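Local coordinates for protein endosialidase (Enterobacteria phage phi92, PDB 4HIZ) that hydrolyses polysialic acid from within the chain, probably cleaving both alpha-2,8 and alpha-2,9 linkages of the bacterial capsule, at residues Asn169-Leu177 with Leu276-Asn284. Sequence-based numbering, arbitrary orientation.
With FRU (beta-D-fructofuranose), chain G.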
# COMPACT_ATOMS: atom_id res chain seq x y z
N ASN A 169 27.87 -1.21 -22.75
CA ASN A 169 29.09 -1.44 -22.00
C ASN A 169 29.32 -0.49 -20.85
O ASN A 169 30.41 -0.46 -20.27
CB ASN A 169 30.29 -1.38 -22.96
CG ASN A 169 30.41 -0.03 -23.66
OD1 ASN A 169 29.85 0.97 -23.21
ND2 ASN A 169 31.11 -0.01 -24.78
N MET A 170 28.30 0.32 -20.53
CA MET A 170 28.34 1.25 -19.42
C MET A 170 29.38 2.35 -19.54
O MET A 170 29.60 3.07 -18.57
CB MET A 170 28.54 0.50 -18.09
CG MET A 170 27.21 0.07 -17.43
SD MET A 170 26.23 1.55 -16.96
CE MET A 170 27.11 2.10 -15.50
N ARG A 171 30.02 2.49 -20.71
CA ARG A 171 30.97 3.60 -20.82
C ARG A 171 30.29 4.95 -20.78
O ARG A 171 29.15 5.12 -21.23
CB ARG A 171 31.85 3.46 -22.08
CG ARG A 171 32.78 2.29 -21.94
CD ARG A 171 33.65 2.09 -23.16
NE ARG A 171 34.43 0.86 -23.02
CZ ARG A 171 35.10 0.33 -24.03
NH1 ARG A 171 35.02 0.90 -25.22
NH2 ARG A 171 35.80 -0.79 -23.87
N LEU A 172 31.03 5.93 -20.28
CA LEU A 172 30.49 7.28 -20.15
C LEU A 172 30.56 8.00 -21.51
O LEU A 172 31.67 8.25 -22.03
CB LEU A 172 31.30 8.04 -19.09
CG LEU A 172 30.86 9.48 -18.82
CD1 LEU A 172 29.39 9.53 -18.37
CD2 LEU A 172 31.76 10.11 -17.77
N LYS A 173 29.41 8.28 -22.12
CA LYS A 173 29.38 9.01 -23.39
C LYS A 173 29.61 10.50 -23.18
O LYS A 173 30.45 11.10 -23.88
CB LYS A 173 28.07 8.79 -24.13
CG LYS A 173 27.95 9.56 -25.45
CD LYS A 173 26.64 9.20 -26.14
CE LYS A 173 26.56 9.78 -27.55
NZ LYS A 173 26.20 11.21 -27.51
N LYS A 174 28.89 11.12 -22.25
CA LYS A 174 29.15 12.51 -21.90
C LYS A 174 28.56 12.75 -20.53
O LYS A 174 27.83 11.91 -20.01
CB LYS A 174 28.48 13.46 -22.91
CG LYS A 174 26.95 13.34 -22.92
CD LYS A 174 26.33 14.10 -24.10
CE LYS A 174 26.30 15.60 -23.87
NZ LYS A 174 26.17 16.36 -25.18
N ALA A 175 28.86 13.90 -19.94
CA ALA A 175 28.30 14.22 -18.63
C ALA A 175 27.86 15.67 -18.63
O ALA A 175 28.48 16.53 -19.29
CB ALA A 175 29.35 13.98 -17.52
N GLU A 176 26.78 15.93 -17.89
CA GLU A 176 26.21 17.28 -17.86
C GLU A 176 26.05 17.71 -16.44
O GLU A 176 25.67 16.89 -15.59
CB GLU A 176 24.84 17.33 -18.55
CG GLU A 176 24.94 17.07 -20.07
CD GLU A 176 23.59 16.68 -20.70
OE1 GLU A 176 22.73 16.04 -20.03
OE2 GLU A 176 23.40 17.04 -21.89
N LEU A 177 26.29 18.99 -16.17
CA LEU A 177 25.96 19.55 -14.87
C LEU A 177 24.50 20.00 -14.97
O LEU A 177 24.19 20.82 -15.83
CB LEU A 177 26.93 20.71 -14.53
CG LEU A 177 26.69 21.27 -13.11
CD1 LEU A 177 27.13 20.27 -12.02
CD2 LEU A 177 27.42 22.63 -12.96
N LEU A 276 29.88 19.03 -19.73
CA LEU A 276 31.20 19.16 -19.10
C LEU A 276 32.26 18.65 -20.08
O LEU A 276 32.36 17.46 -20.34
CB LEU A 276 31.24 18.33 -17.80
CG LEU A 276 30.21 18.76 -16.73
CD1 LEU A 276 30.29 17.89 -15.46
CD2 LEU A 276 30.39 20.25 -16.35
N PRO A 277 33.06 19.58 -20.65
CA PRO A 277 33.98 19.10 -21.70
C PRO A 277 34.95 18.05 -21.22
O PRO A 277 35.53 18.18 -20.15
CB PRO A 277 34.75 20.37 -22.08
CG PRO A 277 33.81 21.48 -21.80
CD PRO A 277 33.04 21.05 -20.54
N ASP A 278 35.09 17.00 -22.04
CA ASP A 278 36.05 15.90 -21.82
C ASP A 278 35.73 15.00 -20.63
O ASP A 278 36.57 14.17 -20.25
CB ASP A 278 37.50 16.40 -21.72
CG ASP A 278 38.04 16.89 -23.05
OD1 ASP A 278 37.66 16.35 -24.12
OD2 ASP A 278 38.87 17.83 -23.02
N VAL A 279 34.54 15.13 -20.03
CA VAL A 279 34.16 14.20 -18.97
C VAL A 279 33.43 13.05 -19.64
O VAL A 279 32.24 13.11 -19.89
CB VAL A 279 33.31 14.90 -17.91
CG1 VAL A 279 32.93 13.89 -16.80
CG2 VAL A 279 34.12 16.08 -17.35
N ALA A 280 34.20 12.02 -20.01
CA ALA A 280 33.70 10.95 -20.88
C ALA A 280 34.75 9.85 -20.92
O ALA A 280 35.90 10.08 -20.56
CB ALA A 280 33.47 11.47 -22.31
N TYR A 281 34.34 8.65 -21.33
CA TYR A 281 35.31 7.61 -21.64
C TYR A 281 36.29 8.12 -22.70
O TYR A 281 35.90 8.83 -23.62
CB TYR A 281 34.59 6.40 -22.20
CG TYR A 281 35.54 5.26 -22.49
CD1 TYR A 281 35.91 4.40 -21.48
CD2 TYR A 281 36.06 5.07 -23.77
CE1 TYR A 281 36.78 3.33 -21.72
CE2 TYR A 281 36.93 4.02 -24.02
CZ TYR A 281 37.28 3.16 -22.99
OH TYR A 281 38.13 2.10 -23.22
N SER A 282 37.56 7.73 -22.54
CA SER A 282 38.59 8.04 -23.54
C SER A 282 39.69 6.99 -23.38
O SER A 282 39.92 6.47 -22.28
CB SER A 282 39.14 9.44 -23.29
OG SER A 282 40.22 9.67 -24.21
N THR A 283 40.39 6.65 -24.47
CA THR A 283 41.56 5.81 -24.32
C THR A 283 42.79 6.61 -23.88
O THR A 283 43.84 6.03 -23.58
CB THR A 283 41.86 5.02 -25.60
OG1 THR A 283 41.93 5.93 -26.70
CG2 THR A 283 40.73 4.00 -25.85
N ASN A 284 42.64 7.94 -23.81
CA ASN A 284 43.65 8.82 -23.22
C ASN A 284 43.49 8.83 -21.71
O ASN A 284 42.50 9.37 -21.22
CB ASN A 284 43.42 10.23 -23.74
CG ASN A 284 44.49 11.22 -23.29
OD1 ASN A 284 45.16 11.02 -22.28
ND2 ASN A 284 44.64 12.32 -24.03
C1 FRU G . 20.19 15.41 -26.05
C2 FRU G . 20.11 15.99 -24.71
C3 FRU G . 20.83 15.50 -23.57
C4 FRU G . 20.26 16.27 -22.44
C5 FRU G . 18.85 16.48 -22.90
C6 FRU G . 18.08 17.59 -22.20
O1 FRU G . 19.29 14.33 -25.91
O2 FRU G . 21.04 17.12 -24.96
O3 FRU G . 22.27 15.44 -23.65
O4 FRU G . 20.33 15.48 -21.21
O5 FRU G . 18.93 16.74 -24.32
O6 FRU G . 18.58 18.83 -22.59
O HOH W 1 31.05 15.27 -21.21
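Arg171 lies along one face of the Tyr281 ring. Its CD sits over the middle, 3.5 Å from the ring centroid, and the extended chain carries the guanidinium on toward the phenol end, CZ being 3.6 Å from Tyr281 OH. The two planes differ by 3°, a flat, off-centre cation-pi stack. A chi1 of -178°, CG trans to the backbone N, sets the Tyr281 ring against the arginine chain. Tyr281 N donates nearly straight to Leu172 O (2.8 Å). Ala175 CB meets Val279 CG1 at 3.7 Å, and Leu172 CD2 approaches the same methyl more loosely (4.1 Å); the classic beta bulge at Lys173 and Lys174, opposite Thr164, lets both Leu172 and Ala175 face the loop. Strand 172-181 belongs to a four-stranded antiparallel blade of the catalytic beta-propeller; 276-284 continues from the fourth strand, 272-275, at one edge. Leu276 N still bonds to Ala175 O (2.9 Å), but a type II turn from Leu276 to Val279 then bends the chain, and a water accepts from Ala175 N within bonding distance of Leu276 O and Val279 O. Glu176 sends CB away from the loop, and its carboxylate lines a glycan pocket: OE1 accepts from Trp178 NE1 and fructose O4, OE2 from fructose O3 (2.6 Å).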